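Local atomic coordinates of MgGH51 (Meripilus giganteus, PDB entry 6ZPV), a protein that probably hydrolyses terminal alpha-L-arabinofuranosyl residues from arabinose-containing plant polysaccharides, as a fungal glycosidase of family GH51. Residues 113-118 against 158-163; 129-134 against 142-147. One frame throughout, in Å; residues are numbered along the deposited sequence. Where two conformers were deposited one is given.

Contact 1: 113-118 against 158-163; sequences KASLFF and QINLEL. With NAG (2-acetamido-2-deoxy-beta-D-glucopyranose), chain E; NAG (2-acetamido-2-deoxy-beta-D-glucopyranose), chain B.
Gln158 lies across the ring of Phe117, its non-hydrogen-bonded partner on the neighbouring antiparallel strand. Its CG stands anti to the backbone N (chi1 -163°), which lays the extended chain over the aromatic face. CB sits 3.9 Å from the centroid of the Phe117 ring, 19° off the normal, a CH-pi contact; CG passes on to Phe117 CZ, CD comes about equally near CZ and CE1, and NE2 ends 3.5 Å from Phe117 CE1, with amide and ring planes 32° apart. At the tip, NE2 gives a hydrogen to a water that Ser115 OG also holds, while OE1 accepts from Asn160 ND2 at 3.0 Å, the donor standing above the carbonyl plane. With an alanine in place of Phe117 the face under Gln158 is gone, and the chain would probably be held by its amide bonds alone, a gap opening beneath its methylenes. Strand 157-163 is the outermost of a five-stranded antiparallel sheet within the chain, with 112-119 next to it. Lys113, Ser115, Gln158, Asn160 and Glu162 share a face at least partly exposed, which suits polar groups; Ala114, Leu116, Ile159 and Leu161 are buried on the other, where Ile159 CB packs on Leu116 CD1. Lys113 NZ forms a salt bridge to Glu162 OE2 at 3.3 Å, its hydrogen bond weak, with a water joining both, and Glu162 N donates to O5 and O6 of the first N-acetylglucosamine.

Contact 2: 129-134 against 142-147; sequences ALTVGL and LAQNST. With NAG (2-acetamido-2-deoxy-beta-D-glucopyranose), chain E.
An N-glycosylation site lies on this beta hairpin: Asn145, paired with Val132 across the strands, carries an N-acetylglucosamine through a 1.4 Å bond from its ND2 to C1 of the sugar, within an Asn-X-Thr sequon, Ser146 in the middle and Thr147 its hydroxyl residue. With chi1 at -159° the amide swings opposite the backbone N and leads off from strand 129-134 to the sugar. The same ND2 keeps a hydrogen for Glu162 O, and OD1 takes a weak bond from Ser146 N. In this five-stranded antiparallel sheet 141-150 is the outermost strand within the chain, and 127-136 pairs on its other side with 174-181; the hairpin is zipped by paired backbone bonds such as Val132 N to Asn145 O at 2.9 Å. The register slips in a classic beta bulge where Leu142 N (2.8 Å) and Ala143 N (3.2 Å) both donate to Leu134 O, approaching from the same face of its carbonyl plane. Gly133 suits its place because a CB would clash with Ala143 O, which is only 3.1 Å from Gly133 CA. On the Thr131 face, Thr131 CG2 rests 3.9 Å from Gln144 NE2, the two side chains crossing at a slant; Leu130 and Val132 on the other face are apolar, packing against Ile159 and Leu161.

In the fold
The two contacts, with centres about 10 Å apart, belong to facing five-stranded antiparallel sheets that pack as a beta sandwich. Contact 2 is nested along the chain within contact 1: strand 112-119 is followed by the hairpin 127-136 and 141-150, after which strand 157-163 returns beside the first. The chain thus crosses from one sheet to the other and back, and 141-150 and 157-163 are the outermost strands of their sheets within the chain. Between the sheets Leu163 CD2 packs on the backbone of 127-136 and 141-150. One glycan bridges both sheets at the surface, bonded to Asn145 and hydrogen-bonded to Glu162. The contact centres lie about 28 and 33 Å from the centre of the chain.

Contact 1: 113-118 against 158-163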
loop_
_atom_site.group_PDB
_atom_site.type_symbol
_atom_site.label_atom_id
_atom_site.label_comp_id
_atom_site.label_asym_id
_atom_site.label_seq_id
_atom_site.Cartn_x
_atom_site.Cartn_y
_atom_site.Cartn_z
ATOM N N LYS A 113 10.990 -9.043 18.269
ATOM C CA LYS A 113 12.452 -8.979 18.031
ATOM C C LYS A 113 12.930 -7.552 18.181
ATOM O O LYS A 113 12.576 -6.711 17.347
ATOM C CB LYS A 113 12.840 -9.580 16.716
ATOM C CG LYS A 113 12.591 -11.085 16.577
ATOM C CD LYS A 113 12.997 -11.544 15.178
ATOM C CE LYS A 113 13.140 -13.018 14.938
ATOM N NZ LYS A 113 12.753 -13.795 16.116
ATOM N N ALA A 114 13.698 -7.253 19.223
ATOM C CA ALA A 114 14.290 -5.921 19.441
ATOM C C ALA A 114 15.751 -5.965 19.031
ATOM O O ALA A 114 16.462 -6.963 19.320
ATOM C CB ALA A 114 14.205 -5.542 20.893
ATOM N N SER A 115 16.251 -4.898 18.459
ATOM C CA SER A 115 17.686 -4.799 18.198
ATOM C C SER A 115 18.087 -3.313 18.209
ATOM O O SER A 115 17.276 -2.387 18.024
ATOM C CB SER A 115 18.050 -5.486 16.932
ATOM O OG SER A 115 17.477 -4.848 15.790
ATOM N N LEU A 116 19.384 -3.103 18.359
ATOM C CA LEU A 116 19.992 -1.780 18.343
ATOM C C LEU A 116 21.491 -1.932 18.144
ATOM O O LEU A 116 22.032 -3.025 18.353
ATOM C CB LEU A 116 19.660 -0.980 19.592
ATOM C CG LEU A 116 20.093 -1.570 20.939
ATOM C CD1 LEU A 116 21.585 -1.372 21.223
ATOM C CD2 LEU A 116 19.301 -0.968 22.070
ATOM N N PHE A 117 22.154 -0.850 17.794
ATOM C CA PHE A 117 23.615 -0.743 17.812
ATOM C C PHE A 117 23.996 0.251 18.872
ATOM O O PHE A 117 23.340 1.313 19.005
ATOM C CB PHE A 117 24.140 -0.361 16.438
ATOM C CG PHE A 117 24.093 -1.431 15.388
ATOM C CD1 PHE A 117 22.882 -1.749 14.768
ATOM C CD2 PHE A 117 25.214 -2.129 15.010
ATOM C CE1 PHE A 117 22.813 -2.737 13.789
ATOM C CE2 PHE A 117 25.144 -3.118 14.062
ATOM C CZ PHE A 117 23.946 -3.420 13.461
ATOM N N PHE A 118 25.129 0.016 19.531
ATOM C CA PHE A 118 25.657 0.978 20.494
ATOM C C PHE A 118 27.177 1.008 20.459
ATOM O O PHE A 118 27.816 0.030 20.050
ATOM C CB PHE A 118 25.199 0.711 21.943
ATOM C CG PHE A 118 25.917 -0.418 22.648
ATOM C CD1 PHE A 118 25.646 -1.765 22.387
ATOM C CD2 PHE A 118 26.977 -0.144 23.501
ATOM C CE1 PHE A 118 26.378 -2.777 22.965
ATOM C CE2 PHE A 118 27.722 -1.156 24.084
ATOM C CZ PHE A 118 27.421 -2.484 23.810
ATOM N N GLN A 158 26.003 -4.722 17.841
ATOM C CA GLN A 158 24.578 -4.978 17.777
ATOM C C GLN A 158 24.161 -5.788 18.984
ATOM O O GLN A 158 24.790 -6.783 19.344
ATOM C CB GLN A 158 24.163 -5.675 16.491
ATOM C CG GLN A 158 22.656 -5.564 16.238
ATOM C CD GLN A 158 22.124 -6.271 15.007
ATOM O OE1 GLN A 158 22.560 -7.370 14.742
ATOM N NE2 GLN A 158 21.100 -5.703 14.351
ATOM N N ILE A 159 23.019 -5.403 19.562
ATOM C CA ILE A 159 22.247 -6.148 20.588
ATOM C C ILE A 159 20.988 -6.703 19.911
ATOM O O ILE A 159 20.302 -5.943 19.230
ATOM C CB ILE A 159 21.928 -5.261 21.821
ATOM C CG1 ILE A 159 23.197 -4.933 22.625
ATOM C CG2 ILE A 159 20.825 -5.843 22.672
ATOM C CD1 ILE A 159 22.997 -4.009 23.852
ATOM N N ASN A 160 20.686 -7.970 20.120
ATOM C CA ASN A 160 19.456 -8.621 19.625
ATOM C C ASN A 160 18.804 -9.354 20.787
ATOM O O ASN A 160 19.412 -10.283 21.299
ATOM C CB ASN A 160 19.805 -9.613 18.495
ATOM C CG ASN A 160 20.382 -8.988 17.259
ATOM O OD1 ASN A 160 19.628 -8.494 16.421
ATOM N ND2 ASN A 160 21.710 -8.978 17.185
ATOM N N LEU A 161 17.629 -8.932 21.182
ATOM C CA LEU A 161 16.912 -9.542 22.293
ATOM C C LEU A 161 15.431 -9.709 21.950
ATOM O O LEU A 161 14.813 -8.754 21.430
ATOM C CB LEU A 161 17.017 -8.680 23.561
ATOM C CG LEU A 161 18.443 -8.544 24.119
ATOM C CD1 LEU A 161 18.515 -7.418 25.107
ATOM C CD2 LEU A 161 18.904 -9.864 24.756
ATOM N N GLU A 162 14.876 -10.883 22.202
ATOM C CA GLU A 162 13.433 -11.114 22.049
ATOM C C GLU A 162 12.700 -10.557 23.262
ATOM O O GLU A 162 13.221 -10.455 24.372
ATOM C CB GLU A 162 13.140 -12.586 21.825
ATOM C CG GLU A 162 13.621 -13.111 20.474
ATOM C CD GLU A 162 13.338 -14.573 20.226
ATOM O OE1 GLU A 162 12.898 -15.248 21.157
ATOM O OE2 GLU A 162 13.481 -14.973 19.092
ATOM N N LEU A 163 11.414 -10.238 23.055
ATOM C CA LEU A 163 10.477 -9.832 24.114
ATOM C C LEU A 163 9.233 -10.723 24.077
ATOM O O LEU A 163 8.682 -10.954 23.025
ATOM C CB LEU A 163 10.089 -8.372 23.966
ATOM C CG LEU A 163 11.240 -7.397 24.145
ATOM C CD1 LEU A 163 10.781 -5.974 23.794
ATOM C CD2 LEU A 163 11.810 -7.400 25.539
HETATM C C1 NAG E . 16.074 -12.570 25.546
HETATM C C2 NAG E . 15.088 -13.726 25.736
HETATM C C3 NAG E . 15.735 -15.051 25.273
HETATM C C4 NAG E . 16.309 -14.892 23.870
HETATM C C5 NAG E . 17.257 -13.687 23.809
HETATM C C6 NAG E . 17.849 -13.449 22.443
HETATM C C7 NAG E . 13.483 -13.304 27.519
HETATM C C8 NAG E . 13.275 -13.357 29.031
HETATM N N2 NAG E . 14.661 -13.844 27.083
HETATM O O3 NAG E . 14.732 -16.039 25.292
HETATM O O4 NAG E . 17.068 -16.093 23.526
HETATM O O5 NAG E . 16.518 -12.539 24.228
HETATM O O6 NAG E . 16.761 -13.261 21.555
HETATM O O7 NAG E . 12.666 -12.740 26.769
HETATM C C1 NAG B . 16.661 -16.746 22.358
HETATM C C2 NAG B . 17.797 -17.681 21.923
HETATM C C3 NAG B . 17.267 -18.565 20.798
HETATM C C4 NAG B . 15.962 -19.248 21.238
HETATM C C5 NAG B . 14.945 -18.216 21.694
HETATM C C6 NAG B . 13.683 -18.820 22.243
HETATM C C7 NAG B . 20.045 -16.680 22.399
HETATM C C8 NAG B . 21.192 -15.868 21.824
HETATM N N2 NAG B . 19.008 -16.921 21.585
HETATM O O3 NAG B . 18.218 -19.555 20.452
HETATM O O4 NAG B . 15.351 -19.989 20.147
HETATM O O5 NAG B . 15.519 -17.479 22.778
HETATM O O6 NAG B . 14.161 -19.721 23.243
HETATM O O7 NAG B . 20.048 -17.090 23.563
HETATM O O HOH W 1 15.577 -13.933 17.607
HETATM O O HOH W 2 19.280 -3.158 14.581
#

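Contact 2: 129-134 against 142-147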
loop_
_atom_site.group_PDB
_atom_site.type_symbol
_atom_site.label_atom_id
_atom_site.label_comp_id
_atom_site.label_asym_id
_atom_site.label_seq_id
_atom_site.Cartn_x
_atom_site.Cartn_y
_atom_site.Cartn_z
ATOM N N ALA A 129 23.842 -4.183 33.201
ATOM C CA ALA A 129 22.861 -4.676 32.205
ATOM C C ALA A 129 22.277 -3.516 31.413
ATOM O O ALA A 129 21.916 -2.483 31.986
ATOM C CB ALA A 129 21.725 -5.382 32.943
ATOM N N LEU A 130 22.095 -3.761 30.115
ATOM C CA LEU A 130 21.296 -2.920 29.206
ATOM C C LEU A 130 19.970 -3.658 29.090
ATOM O O LEU A 130 19.959 -4.858 28.657
ATOM C CB LEU A 130 22.057 -2.801 27.899
ATOM C CG LEU A 130 21.470 -2.051 26.708
ATOM C CD1 LEU A 130 20.104 -2.492 26.246
ATOM C CD2 LEU A 130 21.636 -0.568 26.685
ATOM N N THR A 131 18.868 -3.035 29.470
ATOM C CA THR A 131 17.533 -3.613 29.417
ATOM C C THR A 131 16.770 -2.962 28.264
ATOM O O THR A 131 16.776 -1.755 28.099
ATOM C CB THR A 131 16.796 -3.409 30.736
ATOM O OG1 THR A 131 17.570 -4.045 31.776
ATOM C CG2 THR A 131 15.423 -4.056 30.748
ATOM N N VAL A 132 16.072 -3.780 27.484
ATOM C CA VAL A 132 15.113 -3.295 26.488
ATOM C C VAL A 132 13.736 -3.872 26.841
ATOM O O VAL A 132 13.635 -4.929 27.514
ATOM C CB VAL A 132 15.513 -3.653 25.053
ATOM C CG1 VAL A 132 16.908 -3.185 24.759
ATOM C CG2 VAL A 132 15.350 -5.126 24.701
ATOM N N GLY A 133 12.688 -3.237 26.388
ATOM C CA GLY A 133 11.354 -3.749 26.699
ATOM C C GLY A 133 10.247 -2.925 26.172
ATOM O O GLY A 133 10.408 -2.026 25.332
ATOM N N LEU A 134 9.037 -3.323 26.606
ATOM C CA LEU A 134 7.795 -2.619 26.321
ATOM C C LEU A 134 7.161 -2.186 27.673
ATOM O O LEU A 134 7.174 -2.996 28.597
ATOM C CB LEU A 134 6.846 -3.528 25.537
ATOM C CG LEU A 134 7.249 -3.726 24.088
ATOM C CD1 LEU A 134 6.628 -5.024 23.535
ATOM C CD2 LEU A 134 6.805 -2.532 23.250
ATOM N N LEU A 142 5.743 -4.138 30.687
ATOM C CA LEU A 142 4.949 -5.277 30.198
ATOM C C LEU A 142 5.804 -6.423 29.675
ATOM O O LEU A 142 5.329 -7.553 29.560
ATOM C CB LEU A 142 4.069 -4.794 29.060
ATOM C CG LEU A 142 3.064 -3.744 29.470
ATOM C CD1 LEU A 142 2.524 -3.154 28.175
ATOM C CD2 LEU A 142 1.985 -4.279 30.355
ATOM N N ALA A 143 7.034 -6.152 29.274
ATOM C CA ALA A 143 7.965 -7.167 28.781
ATOM C C ALA A 143 9.363 -6.561 28.872
ATOM O O ALA A 143 9.523 -5.351 28.634
ATOM C CB ALA A 143 7.740 -7.567 27.316
ATOM N N GLN A 144 10.376 -7.371 29.174
ATOM C CA GLN A 144 11.741 -6.893 29.194
ATOM C C GLN A 144 12.710 -8.043 28.925
ATOM O O GLN A 144 12.375 -9.251 29.100
ATOM C CB GLN A 144 12.080 -6.193 30.512
ATOM C CG GLN A 144 12.147 -7.064 31.751
ATOM C CD GLN A 144 12.634 -6.150 32.872
ATOM O OE1 GLN A 144 12.098 -5.110 33.169
ATOM N NE2 GLN A 144 13.799 -6.452 33.388
ATOM N N ASN A 145 13.915 -7.669 28.571
ATOM C CA ASN A 145 15.026 -8.596 28.396
ATOM C C ASN A 145 16.310 -7.783 28.551
ATOM O O ASN A 145 16.281 -6.559 28.351
ATOM C CB ASN A 145 14.957 -9.303 27.038
ATOM C CG ASN A 145 15.716 -10.592 26.926
ATOM O OD1 ASN A 145 16.580 -10.902 27.772
ATOM N ND2 ASN A 145 15.438 -11.320 25.837
ATOM N N SER A 146 17.394 -8.396 28.893
ATOM C CA SER A 146 18.625 -7.614 29.065
ATOM C C SER A 146 19.847 -8.395 28.662
ATOM O O SER A 146 19.819 -9.645 28.560
ATOM C CB SER A 146 18.715 -7.155 30.475
ATOM O OG SER A 146 18.951 -8.255 31.367
ATOM N N THR A 147 20.945 -7.676 28.569
ATOM C CA THR A 147 22.255 -8.267 28.328
ATOM C C THR A 147 23.338 -7.427 29.005
ATOM O O THR A 147 23.172 -6.200 29.132
ATOM C CB THR A 147 22.484 -8.389 26.832
ATOM O OG1 THR A 147 23.602 -9.246 26.633
ATOM C CG2 THR A 147 22.683 -7.075 26.142
HETATM C C1 NAG E . 16.074 -12.570 25.546
HETATM C C2 NAG E . 15.088 -13.726 25.736
HETATM C C3 NAG E . 15.735 -15.051 25.273
HETATM C C4 NAG E . 16.309 -14.892 23.870
HETATM C C5 NAG E . 17.257 -13.687 23.809
HETATM C C6 NAG E . 17.849 -13.449 22.443
HETATM C C7 NAG E . 13.483 -13.304 27.519
HETATM C C8 NAG E . 13.275 -13.357 29.031
HETATM N N2 NAG E . 14.661 -13.844 27.083
HETATM O O3 NAG E . 14.732 -16.039 25.292
HETATM O O4 NAG E . 17.068 -16.093 23.526
HETATM O O5 NAG E . 16.518 -12.539 24.228
HETATM O O6 NAG E . 16.761 -13.261 21.555
HETATM O O7 NAG E . 12.666 -12.740 26.769
#